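Local coordinates for nucleoporin NUP82 (Saccharomyces cerevisiae, PDB 3PBP), which serves as a structural constituent of the nuclear pore complex and interacts with the nucleoporin NUP116 through its N-terminal domain, at residues A[29-34]-A[426-431]; A[205-210]-A[283-288]; A[329-334]-A[345-350]. The protein carries 1 engineered substitution. All coordinates share one frame; numbering follows the deposited sequence.

Overall arrangement
The three contacts illustrate how a beta-propeller domain is held together between and within its blades. Interaction 1 lies on the opposite side of the chain's centre from the other two, about 33 Å away between centres, and joins a hairpin turn of the first sheet to a strand of the last. Interactions 2 and 3 are neighbours, their centres about 8 Å apart, and share one sheet through the adjoining strands 286-288 and 347-355. All three are largely buried, though interaction 1 includes an exposed turn residue. Backbone and amide chemistry dominates interaction 1, apolar side chains interaction 2, and side-chain hydrogen bonds beside apolar packing interaction 3.

Interaction 1 (A[29-34]-A[426-431]); sequences SQNGTR and LAYINW
The ring of Tyr428 overlaps the turn formed by residues 29-34 along one side, bringing its CE2 to 3.5 Å from the carbonyl oxygen O of Asn31, which lies at the ring edge near its plane. With CG anti to the backbone N (chi1 166°), the ring is carried along the strand toward the turn, and CD2 of Tyr428 comes within 3.6 Å of CA of Gly32. Asn31 and Gly32 are the central residues of a type I' turn running from Gln30 to Thr33 and closing the hairpin between strands 24-29 and 34-39. Gly32 has a positive phi (66°) and presents bare backbone to the strand.

That backbone supplies the hydrogen bond of the contact: N of Asn430 donates to O of Gly32 at 3.0 Å. Next to it, CB of Asn430 lies beside the carbonyl of Asn31. The amide of Asn430 is directed back toward the tyrosine, its ND2 reaching OH of Tyr428 at 2.8 Å in a weak, bent bond. The two asparagine amides come near each other as well, but ND2 of Asn31 and ND2 of Asn430 are both donors and form no bond.

Strand 425-431 is paired along its other side with strand 434-440, and a second link to the first sheet runs from the hydroxyl of Ser28 to Tyr428 O. The contact thus joins the first and last sheets of the chain, which meet where the propeller ring closes. Its chemistry implies a junction fixed mainly by backbone polarity, with the tyrosine ring and asparagine amide lying along the turn.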
ATOM      1  N   SER A  29      11.904  10.203 -19.933  1.00 52.55           N
ATOM      2  CA  SER A  29      11.147   9.063 -20.427  1.00 52.18           C
ATOM      3  C   SER A  29      11.997   8.298 -21.443  1.00 52.06           C
ATOM      4  O   SER A  29      12.997   8.825 -21.947  1.00 52.98           O
ATOM      5  CB  SER A  29       9.890   9.598 -21.120  1.00 51.78           C
ATOM      6  OG  SER A  29       8.775   8.797 -20.828  1.00 55.07           O
ATOM      7  N   GLN A  30      11.588   7.074 -21.759  1.00 50.19           N
ATOM      8  CA  GLN A  30      12.295   6.250 -22.736  1.00 49.60           C
ATOM      9  C   GLN A  30      13.821   6.265 -22.583  1.00 50.22           C
ATOM     10  O   GLN A  30      14.555   6.765 -23.440  1.00 49.10           O
ATOM     11  CB  GLN A  30      11.900   6.684 -24.149  1.00 48.18           C
ATOM     12  CG  GLN A  30      10.396   6.678 -24.378  1.00 48.29           C
ATOM     13  CD  GLN A  30      10.003   7.008 -25.815  1.00 50.33           C
ATOM     14  OE1 GLN A  30      10.832   7.438 -26.629  1.00 52.06           O
ATOM     15  NE2 GLN A  30       8.730   6.823 -26.129  1.00 48.56           N
ATOM     16  N   ASN A  31      14.288   5.712 -21.471  1.00 51.50           N
ATOM     17  CA  ASN A  31      15.713   5.631 -21.179  1.00 52.44           C
ATOM     18  C   ASN A  31      16.453   6.975 -21.176  1.00 51.15           C
ATOM     19  O   ASN A  31      17.551   7.082 -21.720  1.00 48.55           O
ATOM     20  CB  ASN A  31      16.375   4.665 -22.161  1.00 56.20           C
ATOM     21  CG  ASN A  31      17.738   4.211 -21.693  1.00 59.85           C
ATOM     22  OD1 ASN A  31      17.925   3.839 -20.525  1.00 62.27           O
ATOM     23  ND2 ASN A  31      18.700   4.226 -22.601  1.00 61.79           N
ATOM     24  N   GLY A  32      15.843   7.981 -20.539  1.00 51.26           N
ATOM     25  CA  GLY A  32      16.427   9.312 -20.434  1.00 51.49           C
ATOM     26  C   GLY A  32      16.555  10.031 -21.764  1.00 52.30           C
ATOM     27  O   GLY A  32      17.338  10.974 -21.925  1.00 51.65           O
ATOM     28  N   THR A  33      15.751   9.590 -22.718  1.00 52.01           N
ATOM     29  CA  THR A  33      15.772  10.123 -24.062  1.00 50.24           C
ATOM     30  C   THR A  33      14.825  11.304 -24.259  1.00 49.33           C
ATOM     31  O   THR A  33      15.121  12.197 -25.029  1.00 49.61           O
ATOM     32  CB  THR A  33      15.483   8.952 -25.062  1.00 51.41           C
ATOM     33  OG1 THR A  33      16.524   8.903 -26.040  1.00 53.73           O
ATOM     34  CG2 THR A  33      14.118   9.085 -25.748  1.00 51.59           C
ATOM     35  N   ARG A  34      13.696  11.326 -23.557  1.00 49.41           N
ATOM     36  CA  ARG A  34      12.736  12.431 -23.701  1.00 50.03           C
ATOM     37  C   ARG A  34      12.665  13.212 -22.400  1.00 50.81           C
ATOM     38  O   ARG A  34      12.553  12.619 -21.335  1.00 52.77           O
ATOM     39  CB  ARG A  34      11.321  11.924 -23.985  1.00 49.74           C
ATOM     40  CG  ARG A  34      11.143  10.912 -25.099  1.00 47.94           C
ATOM     41  CD  ARG A  34       9.955  10.058 -24.709  1.00 50.13           C
ATOM     42  NE  ARG A  34       8.793  10.211 -25.571  1.00 48.52           N
ATOM     43  CZ  ARG A  34       7.560   9.882 -25.203  1.00 48.21           C
ATOM     44  NH1 ARG A  34       7.330   9.405 -23.989  1.00 45.45           N
ATOM     45  NH2 ARG A  34       6.561   9.989 -26.066  1.00 49.78           N
ATOM     46  N   LEU A 426      14.315  14.650  -9.160  1.00 72.98           N
ATOM     47  CA  LEU A 426      15.341  13.915  -9.899  1.00 69.49           C
ATOM     48  C   LEU A 426      14.871  13.426 -11.260  1.00 67.78           C
ATOM     49  O   LEU A 426      13.678  13.279 -11.505  1.00 67.99           O
ATOM     50  CB  LEU A 426      15.825  12.709  -9.099  1.00 68.91           C
ATOM     51  CG  LEU A 426      16.865  12.935  -8.016  1.00 68.48           C
ATOM     52  CD1 LEU A 426      16.378  13.992  -7.045  1.00 68.39           C
ATOM     53  CD2 LEU A 426      17.123  11.618  -7.307  1.00 67.22           C
ATOM     54  N   ALA A 427      15.829  13.162 -12.139  1.00 65.86           N
ATOM     55  CA  ALA A 427      15.533  12.664 -13.468  1.00 63.89           C
ATOM     56  C   ALA A 427      16.793  12.108 -14.124  1.00 63.51           C
ATOM     57  O   ALA A 427      17.858  12.705 -14.058  1.00 61.89           O
ATOM     58  CB  ALA A 427      14.942  13.775 -14.314  1.00 62.76           C
ATOM     59  N   TYR A 428      16.657  10.948 -14.746  1.00 64.94           N
ATOM     60  CA  TYR A 428      17.763  10.297 -15.444  1.00 66.49           C
ATOM     61  C   TYR A 428      17.768  10.787 -16.889  1.00 67.38           C
ATOM     62  O   TYR A 428      16.755  10.716 -17.577  1.00 67.44           O
ATOM     63  CB  TYR A 428      17.574   8.778 -15.406  1.00 66.24           C
ATOM     64  CG  TYR A 428      18.451   7.984 -16.350  1.00 67.62           C
ATOM     65  CD1 TYR A 428      19.709   7.523 -15.959  1.00 69.06           C
ATOM     66  CD2 TYR A 428      17.996   7.648 -17.619  1.00 67.49           C
ATOM     67  CE1 TYR A 428      20.486   6.733 -16.815  1.00 70.19           C
ATOM     68  CE2 TYR A 428      18.756   6.871 -18.479  1.00 68.72           C
ATOM     69  CZ  TYR A 428      19.998   6.411 -18.079  1.00 70.38           C
ATOM     70  OH  TYR A 428      20.732   5.623 -18.948  1.00 70.81           O
ATOM     71  N   ILE A 429      18.905  11.295 -17.345  1.00 68.52           N
ATOM     72  CA  ILE A 429      19.012  11.785 -18.707  1.00 70.44           C
ATOM     73  C   ILE A 429      20.186  11.144 -19.435  1.00 73.93           C
ATOM     74  O   ILE A 429      21.338  11.293 -19.032  1.00 73.78           O
ATOM     75  CB  ILE A 429      19.184  13.301 -18.730  1.00 68.72           C
ATOM     76  CG1 ILE A 429      17.949  13.953 -18.120  1.00 68.21           C
ATOM     77  CG2 ILE A 429      19.405  13.781 -20.152  1.00 66.59           C
ATOM     78  CD1 ILE A 429      18.074  15.440 -17.951  1.00 68.82           C
ATOM     79  N   ASN A 430      19.884  10.423 -20.508  1.00 77.56           N
ATOM     80  CA  ASN A 430      20.909   9.761 -21.285  1.00 81.64           C
ATOM     81  C   ASN A 430      21.313  10.707 -22.400  1.00 84.65           C
ATOM     82  O   ASN A 430      20.572  10.894 -23.360  1.00 84.63           O
ATOM     83  CB  ASN A 430      20.366   8.461 -21.867  1.00 82.05           C
ATOM     84  CG  ASN A 430      21.462   7.471 -22.182  1.00 83.84           C
ATOM     85  OD1 ASN A 430      22.421   7.795 -22.885  1.00 83.81           O
ATOM     86  ND2 ASN A 430      21.336   6.252 -21.655  1.00 84.41           N
ATOM     87  N   TRP A 431      22.488  11.311 -22.276  1.00 89.09           N
ATOM     88  CA  TRP A 431      22.941  12.257 -23.287  1.00 93.74           C
ATOM     89  C   TRP A 431      24.313  11.939 -23.877  1.00 96.05           C
ATOM     90  O   TRP A 431      25.333  11.941 -23.172  1.00 96.19           O
ATOM     91  CB  TRP A 431      22.949  13.670 -22.704  1.00 94.64           C
ATOM     92  CG  TRP A 431      22.787  14.742 -23.743  1.00 96.70           C
ATOM     93  CD1 TRP A 431      21.694  14.963 -24.545  1.00 96.77           C
ATOM     94  CD2 TRP A 431      23.742  15.748 -24.083  1.00 97.07           C
ATOM     95  NE1 TRP A 431      21.915  16.048 -25.361  1.00 96.74           N
ATOM     96  CE2 TRP A 431      23.165  16.547 -25.099  1.00 97.10           C
ATOM     97  CE3 TRP A 431      25.031  16.052 -23.632  1.00 96.97           C
ATOM     98  CZ2 TRP A 431      23.835  17.629 -25.665  1.00 97.33           C
ATOM     99  CZ3 TRP A 431      25.696  17.127 -24.197  1.00 98.26           C
ATOM    100  CH2 TRP A 431      25.098  17.903 -25.205  1.00 97.98           C
TER

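Interaction 2 (A[205-210]-A[283-288]); sequences IFAFYP and GPFTIN
The carbonyl oxygen O of Ile205 is approached by consecutive residues of 283-288. Its main partner is N of Phe285, which donates at 2.9 Å with an N-H...O angle of 158°. CA of Pro284 adds a CA-H...O contact to the same oxygen at 3.5 Å. The Phe285 ring brings its edge there too, so one carbonyl is met by an amide, an aliphatic carbon and an aromatic rim.

The rest is apolar. Pro284, which follows a cis peptide bond, runs alongside Phe206. Its CA sits over one face of the phenyl ring, displaced toward the rim, while CB makes an off-centre CH-pi contact 4.2 Å from the ring centroid of Phe206. A chi1 of -68° swings the Phe206 ring to the Gly283-Pro284 peptide, where these contacts become possible. The Phe285 ring turns instead to the methyl of Ala207, whose CB is 3.5 Å from CE1 of Phe285. Farther along, Ile205 bridges two partners: CG2 reaches CD1 of Phe285 at 4.2 Å, and its CD1 meets CD1 of Ile287 at 4.3 Å.

Pro284 O is also bonded by Arg101 of the NUP116 chain, and Ile287 makes backbone bonds to that chain, so segment 283-288 itself takes part in the interface with NUP116. In the fold, strand 204-208 pairs with strand 194-198 on one side and carries the run before strand 286-288 on the other. That last strand lies parallel to 347-355, whose Leu348 packs against both Ile205 and Phe285, and Leu327 of strand 323-329 touches Ile205 and Ile287.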
ATOM      1  N   ILE A 205       3.757  -3.695   7.181  1.00 54.83           N
ATOM      2  CA  ILE A 205       3.512  -3.760   5.756  1.00 51.40           C
ATOM      3  C   ILE A 205       2.277  -4.607   5.443  1.00 50.86           C
ATOM      4  O   ILE A 205       2.108  -5.702   5.959  1.00 49.64           O
ATOM      5  CB  ILE A 205       4.743  -4.335   5.013  1.00 48.79           C
ATOM      6  CG1 ILE A 205       5.932  -3.399   5.214  1.00 46.56           C
ATOM      7  CG2 ILE A 205       4.421  -4.533   3.542  1.00 46.78           C
ATOM      8  CD1 ILE A 205       7.219  -3.906   4.659  1.00 46.56           C
ATOM      9  N   PHE A 206       1.396  -4.073   4.613  1.00 50.41           N
ATOM     10  CA  PHE A 206       0.217  -4.811   4.210  1.00 49.66           C
ATOM     11  C   PHE A 206       0.289  -4.857   2.699  1.00 50.35           C
ATOM     12  O   PHE A 206       1.157  -4.212   2.090  1.00 49.69           O
ATOM     13  CB  PHE A 206      -1.063  -4.110   4.676  1.00 48.40           C
ATOM     14  CG  PHE A 206      -1.251  -4.128   6.171  1.00 46.07           C
ATOM     15  CD1 PHE A 206      -0.469  -3.320   7.002  1.00 45.56           C
ATOM     16  CD2 PHE A 206      -2.163  -4.992   6.753  1.00 44.78           C
ATOM     17  CE1 PHE A 206      -0.594  -3.381   8.393  1.00 43.38           C
ATOM     18  CE2 PHE A 206      -2.294  -5.059   8.144  1.00 44.18           C
ATOM     19  CZ  PHE A 206      -1.505  -4.253   8.963  1.00 42.97           C
ATOM     20  N   ALA A 207      -0.601  -5.622   2.080  1.00 49.95           N
ATOM     21  CA  ALA A 207      -0.562  -5.701   0.636  1.00 49.65           C
ATOM     22  C   ALA A 207      -1.871  -6.102   0.008  1.00 49.39           C
ATOM     23  O   ALA A 207      -2.624  -6.895   0.559  1.00 51.38           O
ATOM     24  CB  ALA A 207       0.530  -6.660   0.205  1.00 49.40           C
ATOM     25  N   PHE A 208      -2.133  -5.515  -1.152  1.00 48.48           N
ATOM     26  CA  PHE A 208      -3.316  -5.801  -1.945  1.00 46.68           C
ATOM     27  C   PHE A 208      -2.827  -6.663  -3.119  1.00 46.67           C
ATOM     28  O   PHE A 208      -2.030  -6.217  -3.945  1.00 45.97           O
ATOM     29  CB  PHE A 208      -3.913  -4.504  -2.475  1.00 45.46           C
ATOM     30  CG  PHE A 208      -4.620  -3.701  -1.448  1.00 43.31           C
ATOM     31  CD1 PHE A 208      -5.926  -4.019  -1.077  1.00 44.31           C
ATOM     32  CD2 PHE A 208      -3.996  -2.610  -0.859  1.00 42.99           C
ATOM     33  CE1 PHE A 208      -6.604  -3.251  -0.129  1.00 44.44           C
ATOM     34  CE2 PHE A 208      -4.656  -1.832   0.089  1.00 41.68           C
ATOM     35  CZ  PHE A 208      -5.968  -2.153   0.456  1.00 43.71           C
ATOM     36  N   TYR A 209      -3.285  -7.905  -3.171  1.00 47.61           N
ATOM     37  CA  TYR A 209      -2.895  -8.811  -4.240  1.00 48.29           C
ATOM     38  C   TYR A 209      -4.136  -9.602  -4.626  1.00 48.98           C
ATOM     39  O   TYR A 209      -4.615 -10.426  -3.846  1.00 50.96           O
ATOM     40  CB  TYR A 209      -1.787  -9.758  -3.761  1.00 47.27           C
ATOM     41  CG  TYR A 209      -1.245 -10.654  -4.859  1.00 48.11           C
ATOM     42  CD1 TYR A 209      -0.939 -10.130  -6.114  1.00 48.72           C
ATOM     43  CD2 TYR A 209      -1.040 -12.025  -4.649  1.00 47.60           C
ATOM     44  CE1 TYR A 209      -0.446 -10.943  -7.137  1.00 47.86           C
ATOM     45  CE2 TYR A 209      -0.544 -12.846  -5.666  1.00 46.31           C
ATOM     46  CZ  TYR A 209      -0.249 -12.298  -6.909  1.00 47.34           C
ATOM     47  OH  TYR A 209       0.249 -13.090  -7.929  1.00 47.25           O
ATOM     48  N   PRO A 210      -4.672  -9.376  -5.841  1.00 48.38           N
ATOM     49  CA  PRO A 210      -4.199  -8.451  -6.876  1.00 47.90           C
ATOM     50  C   PRO A 210      -4.747  -7.023  -6.736  1.00 48.16           C
ATOM     51  O   PRO A 210      -5.810  -6.817  -6.165  1.00 48.69           O
ATOM     52  CB  PRO A 210      -4.725  -9.105  -8.133  1.00 47.21           C
ATOM     53  CG  PRO A 210      -6.150  -9.448  -7.675  1.00 45.98           C
ATOM     54  CD  PRO A 210      -5.922 -10.038  -6.282  1.00 47.02           C
ATOM     55  N   GLY A 283      -2.076  -9.080   5.357  1.00 48.78           N
ATOM     56  CA  GLY A 283      -1.127  -8.547   6.319  1.00 49.31           C
ATOM     57  C   GLY A 283      -1.590  -8.580   7.768  1.00 50.22           C
ATOM     58  O   GLY A 283      -2.728  -8.961   8.058  1.00 51.55           O
ATOM     59  N   PRO A 284      -0.742  -8.130   8.703  1.00 50.02           N
ATOM     60  CA  PRO A 284       0.593  -7.603   8.417  1.00 50.05           C
ATOM     61  C   PRO A 284       1.592  -8.657   7.986  1.00 50.57           C
ATOM     62  O   PRO A 284       1.478  -9.830   8.335  1.00 51.46           O
ATOM     63  CB  PRO A 284       1.025  -6.949   9.738  1.00 49.29           C
ATOM     64  CG  PRO A 284      -0.074  -7.297  10.742  1.00 50.82           C
ATOM     65  CD  PRO A 284      -0.875  -8.416  10.136  1.00 49.01           C
ATOM     66  N   PHE A 285       2.575  -8.220   7.214  1.00 50.70           N
ATOM     67  CA  PHE A 285       3.617  -9.100   6.770  1.00 50.61           C
ATOM     68  C   PHE A 285       4.534  -9.306   7.958  1.00 52.12           C
ATOM     69  O   PHE A 285       4.672  -8.444   8.826  1.00 52.41           O
ATOM     70  CB  PHE A 285       4.432  -8.466   5.646  1.00 50.63           C
ATOM     71  CG  PHE A 285       3.936  -8.785   4.278  1.00 49.20           C
ATOM     72  CD1 PHE A 285       2.705  -8.319   3.844  1.00 50.21           C
ATOM     73  CD2 PHE A 285       4.705  -9.546   3.419  1.00 48.34           C
ATOM     74  CE1 PHE A 285       2.248  -8.608   2.572  1.00 50.67           C
ATOM     75  CE2 PHE A 285       4.256  -9.847   2.142  1.00 49.91           C
ATOM     76  CZ  PHE A 285       3.026  -9.378   1.715  1.00 49.21           C
ATOM     77  N   THR A 286       5.166 -10.465   7.983  1.00 52.75           N
ATOM     78  CA  THR A 286       6.111 -10.803   9.016  1.00 53.00           C
ATOM     79  C   THR A 286       7.452 -10.239   8.537  1.00 54.65           C
ATOM     80  O   THR A 286       7.816 -10.419   7.380  1.00 55.99           O
ATOM     81  CB  THR A 286       6.161 -12.316   9.141  1.00 50.83           C
ATOM     82  OG1 THR A 286       5.400 -12.708  10.278  1.00 52.19           O
ATOM     83  CG2 THR A 286       7.552 -12.808   9.273  1.00 53.28           C
ATOM     84  N   ILE A 287       8.172  -9.518   9.387  1.00 55.33           N
ATOM     85  CA  ILE A 287       9.480  -8.990   8.978  1.00 56.25           C
ATOM     86  C   ILE A 287      10.496  -9.692   9.866  1.00 58.26           C
ATOM     87  O   ILE A 287      10.733  -9.279  10.994  1.00 59.17           O
ATOM     88  CB  ILE A 287       9.593  -7.455   9.184  1.00 55.20           C
ATOM     89  CG1 ILE A 287       8.520  -6.728   8.362  1.00 54.05           C
ATOM     90  CG2 ILE A 287      10.974  -6.977   8.761  1.00 52.09           C
ATOM     91  CD1 ILE A 287       8.563  -5.228   8.496  1.00 51.36           C
ATOM     92  N   ASN A 288      11.095 -10.755   9.342  1.00 59.70           N
ATOM     93  CA  ASN A 288      12.035 -11.562  10.100  1.00 61.14           C
ATOM     94  C   ASN A 288      13.476 -11.510   9.595  1.00 63.55           C
ATOM     95  O   ASN A 288      13.742 -11.764   8.421  1.00 65.26           O
ATOM     96  CB  ASN A 288      11.549 -13.005  10.066  1.00 60.26           C
ATOM     97  CG  ASN A 288      12.188 -13.864  11.125  1.00 60.23           C
ATOM     98  OD1 ASN A 288      13.205 -13.504  11.708  1.00 60.85           O
ATOM     99  ND2 ASN A 288      11.598 -15.017  11.370  1.00 59.81           N
TER

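Interaction 3 (A[329-334]-A[345-350]); sequences KDLEMS and NNSLVL
A buried carboxylate, that of Asp330 just past the end of strand 323-329, is gripped by the hydroxyl of Ser347. OG of Ser347 donates to OD2 of Asp330 at 2.6 Å, using the carboxylate's syn lone pair. Asp330 has CG set between the backbone N and the carbonyl carbon (chi1 60°), which swings the carboxylate across toward the strand. There a methyl of Val349 comes across it, with CG2 of Val349 lying 3.6 Å from OD2 of Asp330. The same OD2 of Asp330 is 3.2 Å from the carbonyl O of Ser347, a second acceptor. The hydroxyl would tend to stabilise a charge on the acid, whereas the carbonyl would probably work against it.

The other hydrogen bond runs from a side chain to the backbone: ND2 of Asn345 donates to the main-chain O of Glu332 at 2.9 Å, with an N-H...O angle of 161°. The acceptor lies in the asparagine amide plane, while the donor comes tilted 27° from the carbonyl plane of Glu332. Leu331 packs between the two bonds: its CB is 3.5 Å from CB of Asn345, and its CD1 is 3.8 Å from CB of Ser347.

Beyond these, CB of Lys329 touches CD2 of Leu348 at 3.6 Å. The selenomethionine Met333 lies across Asn346, whose amide is bonded chiefly to Gln282, and it packs further on Ala207, Tyr209 and Phe285. Another protein chain of the assembly packs against Asp330, Leu331, Glu332 and Val349.

Strands 323-329 and 347-355 are antiparallel neighbours in one propeller sheet, and the two segments are the ends of the long connection between them, its base closed by these side-chain bonds.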
ATOM      1  N   LYS A 329      11.185 -10.806  -0.026  1.00 53.33           N
ATOM      2  CA  LYS A 329      10.001 -11.666   0.098  1.00 52.96           C
ATOM      3  C   LYS A 329      10.308 -13.096  -0.364  1.00 53.26           C
ATOM      4  O   LYS A 329      10.427 -13.351  -1.563  1.00 52.50           O
ATOM      5  CB  LYS A 329       8.861 -11.074  -0.726  1.00 52.21           C
ATOM      6  CG  LYS A 329       7.635 -11.924  -0.855  1.00 52.29           C
ATOM      7  CD  LYS A 329       6.566 -11.109  -1.547  1.00 54.39           C
ATOM      8  CE  LYS A 329       5.575 -11.977  -2.308  1.00 57.86           C
ATOM      9  NZ  LYS A 329       6.142 -12.637  -3.529  1.00 60.50           N
ATOM     10  N   ASP A 330      10.434 -14.014   0.599  1.00 52.46           N
ATOM     11  CA  ASP A 330      10.759 -15.409   0.330  1.00 52.01           C
ATOM     12  C   ASP A 330       9.601 -16.328  -0.011  1.00 53.12           C
ATOM     13  O   ASP A 330       9.797 -17.334  -0.696  1.00 53.43           O
ATOM     14  CB  ASP A 330      11.517 -16.027   1.509  1.00 52.73           C
ATOM     15  CG  ASP A 330      10.721 -16.003   2.814  1.00 56.00           C
ATOM     16  OD1 ASP A 330      10.791 -16.993   3.591  1.00 55.72           O
ATOM     17  OD2 ASP A 330      10.039 -14.988   3.080  1.00 57.06           O
ATOM     18  N   LEU A 331       8.401 -16.018   0.471  1.00 53.06           N
ATOM     19  CA  LEU A 331       7.261 -16.874   0.175  1.00 53.03           C
ATOM     20  C   LEU A 331       6.397 -16.315  -0.935  1.00 53.84           C
ATOM     21  O   LEU A 331       6.350 -15.104  -1.148  1.00 55.51           O
ATOM     22  CB  LEU A 331       6.434 -17.091   1.429  1.00 51.92           C
ATOM     23  CG  LEU A 331       7.265 -17.686   2.563  1.00 52.57           C
ATOM     24  CD1 LEU A 331       6.346 -18.105   3.696  1.00 52.57           C
ATOM     25  CD2 LEU A 331       8.050 -18.871   2.051  1.00 50.93           C
ATOM     26  N   GLU A 332       5.733 -17.197  -1.665  1.00 54.36           N
ATOM     27  CA  GLU A 332       4.868 -16.756  -2.750  1.00 57.32           C
ATOM     28  C   GLU A 332       3.455 -16.501  -2.207  1.00 59.59           C
ATOM     29  O   GLU A 332       2.832 -17.390  -1.600  1.00 59.89           O
ATOM     30  CB  GLU A 332       4.829 -17.823  -3.843  1.00 57.49           C
ATOM     31  CG  GLU A 332       4.132 -17.395  -5.117  1.00 58.80           C
ATOM     32  CD  GLU A 332       4.783 -16.195  -5.767  1.00 60.43           C
ATOM     33  OE1 GLU A 332       6.011 -16.237  -5.999  1.00 59.38           O
ATOM     34  OE2 GLU A 332       4.061 -15.213  -6.049  1.00 62.79           O
HETATM   35  N   MSE A 333       2.953 -15.287  -2.400  1.00 60.26           N
HETATM   36  CA  MSE A 333       1.620 -14.966  -1.926  1.00 61.25           C
HETATM   37  C   MSE A 333       0.588 -15.557  -2.863  1.00 59.47           C
HETATM   38  O   MSE A 333       0.879 -15.895  -4.013  1.00 56.49           O
HETATM   39  CB  MSE A 333       1.381 -13.461  -1.910  1.00 66.71           C
HETATM   40  CG  MSE A 333       2.270 -12.629  -1.011  1.00 75.02           C
HETATM   41 SE   MSE A 333       1.981 -10.710  -1.421  1.00 88.16          SE
HETATM   42  CE  MSE A 333       0.206 -10.512  -0.635  1.00 83.16           C
ATOM     43  N   SER A 334      -0.632 -15.671  -2.355  1.00 59.13           N
ATOM     44  CA  SER A 334      -1.741 -16.148  -3.151  1.00 58.45           C
ATOM     45  C   SER A 334      -2.670 -14.951  -3.205  1.00 59.33           C
ATOM     46  O   SER A 334      -2.699 -14.121  -2.284  1.00 58.55           O
ATOM     47  CB  SER A 334      -2.461 -17.305  -2.474  1.00 59.68           C
ATOM     48  OG  SER A 334      -3.201 -16.854  -1.348  1.00 59.63           O
ATOM     49  N   ASN A 345       1.886 -16.661   3.734  1.00 56.72           N
ATOM     50  CA  ASN A 345       3.061 -16.422   2.953  1.00 57.01           C
ATOM     51  C   ASN A 345       3.311 -14.926   2.839  1.00 56.03           C
ATOM     52  O   ASN A 345       4.023 -14.467   1.938  1.00 58.50           O
ATOM     53  CB  ASN A 345       2.924 -17.109   1.599  1.00 57.77           C
ATOM     54  CG  ASN A 345       3.000 -18.617   1.724  1.00 56.48           C
ATOM     55  OD1 ASN A 345       3.079 -19.151   2.833  1.00 54.52           O
ATOM     56  ND2 ASN A 345       2.978 -19.309   0.592  1.00 56.29           N
ATOM     57  N   ASN A 346       2.716 -14.167   3.758  1.00 54.14           N
ATOM     58  CA  ASN A 346       2.937 -12.724   3.819  1.00 54.34           C
ATOM     59  C   ASN A 346       4.214 -12.635   4.643  1.00 54.19           C
ATOM     60  O   ASN A 346       4.200 -12.222   5.803  1.00 54.14           O
ATOM     61  CB  ASN A 346       1.785 -12.005   4.544  1.00 54.07           C
ATOM     62  CG  ASN A 346       0.525 -11.870   3.679  1.00 52.05           C
ATOM     63  OD1 ASN A 346      -0.300 -11.022   3.929  1.00 50.71           O
ATOM     64  ND2 ASN A 346       0.384 -12.716   2.672  1.00 52.95           N
ATOM     65  N   SER A 347       5.317 -13.037   4.021  1.00 54.39           N
ATOM     66  CA  SER A 347       6.601 -13.094   4.691  1.00 56.08           C
ATOM     67  C   SER A 347       7.740 -12.325   4.052  1.00 55.74           C
ATOM     68  O   SER A 347       8.024 -12.489   2.880  1.00 57.11           O
ATOM     69  CB  SER A 347       7.024 -14.561   4.836  1.00 56.76           C
ATOM     70  OG  SER A 347       8.408 -14.665   5.131  1.00 60.02           O
ATOM     71  N   LEU A 348       8.396 -11.498   4.853  1.00 55.74           N
ATOM     72  CA  LEU A 348       9.541 -10.722   4.417  1.00 55.84           C
ATOM     73  C   LEU A 348      10.722 -11.066   5.323  1.00 57.62           C
ATOM     74  O   LEU A 348      10.572 -11.292   6.528  1.00 58.98           O
ATOM     75  CB  LEU A 348       9.256  -9.231   4.514  1.00 54.56           C
ATOM     76  CG  LEU A 348       8.326  -8.642   3.470  1.00 54.15           C
ATOM     77  CD1 LEU A 348       8.105  -7.184   3.792  1.00 55.64           C
ATOM     78  CD2 LEU A 348       8.935  -8.813   2.089  1.00 53.66           C
ATOM     79  N   VAL A 349      11.904 -11.089   4.735  1.00 57.96           N
ATOM     80  CA  VAL A 349      13.108 -11.410   5.466  1.00 58.84           C
ATOM     81  C   VAL A 349      14.080 -10.241   5.397  1.00 58.51           C
ATOM     82  O   VAL A 349      14.227  -9.630   4.349  1.00 57.95           O
ATOM     83  CB  VAL A 349      13.748 -12.676   4.856  1.00 60.67           C
ATOM     84  CG1 VAL A 349      15.098 -12.930   5.461  1.00 61.36           C
ATOM     85  CG2 VAL A 349      12.842 -13.866   5.097  1.00 61.17           C
ATOM     86  N   LEU A 350      14.736  -9.931   6.513  1.00 59.46           N
ATOM     87  CA  LEU A 350      15.705  -8.832   6.559  1.00 60.92           C
ATOM     88  C   LEU A 350      17.039  -9.269   5.989  1.00 61.25           C
ATOM     89  O   LEU A 350      17.596 -10.262   6.439  1.00 62.14           O
ATOM     90  CB  LEU A 350      15.944  -8.363   7.997  1.00 61.15           C
ATOM     91  CG  LEU A 350      16.943  -7.210   8.140  1.00 61.25           C
ATOM     92  CD1 LEU A 350      16.194  -5.885   8.158  1.00 62.23           C
ATOM     93  CD2 LEU A 350      17.726  -7.358   9.414  1.00 61.80           C
TER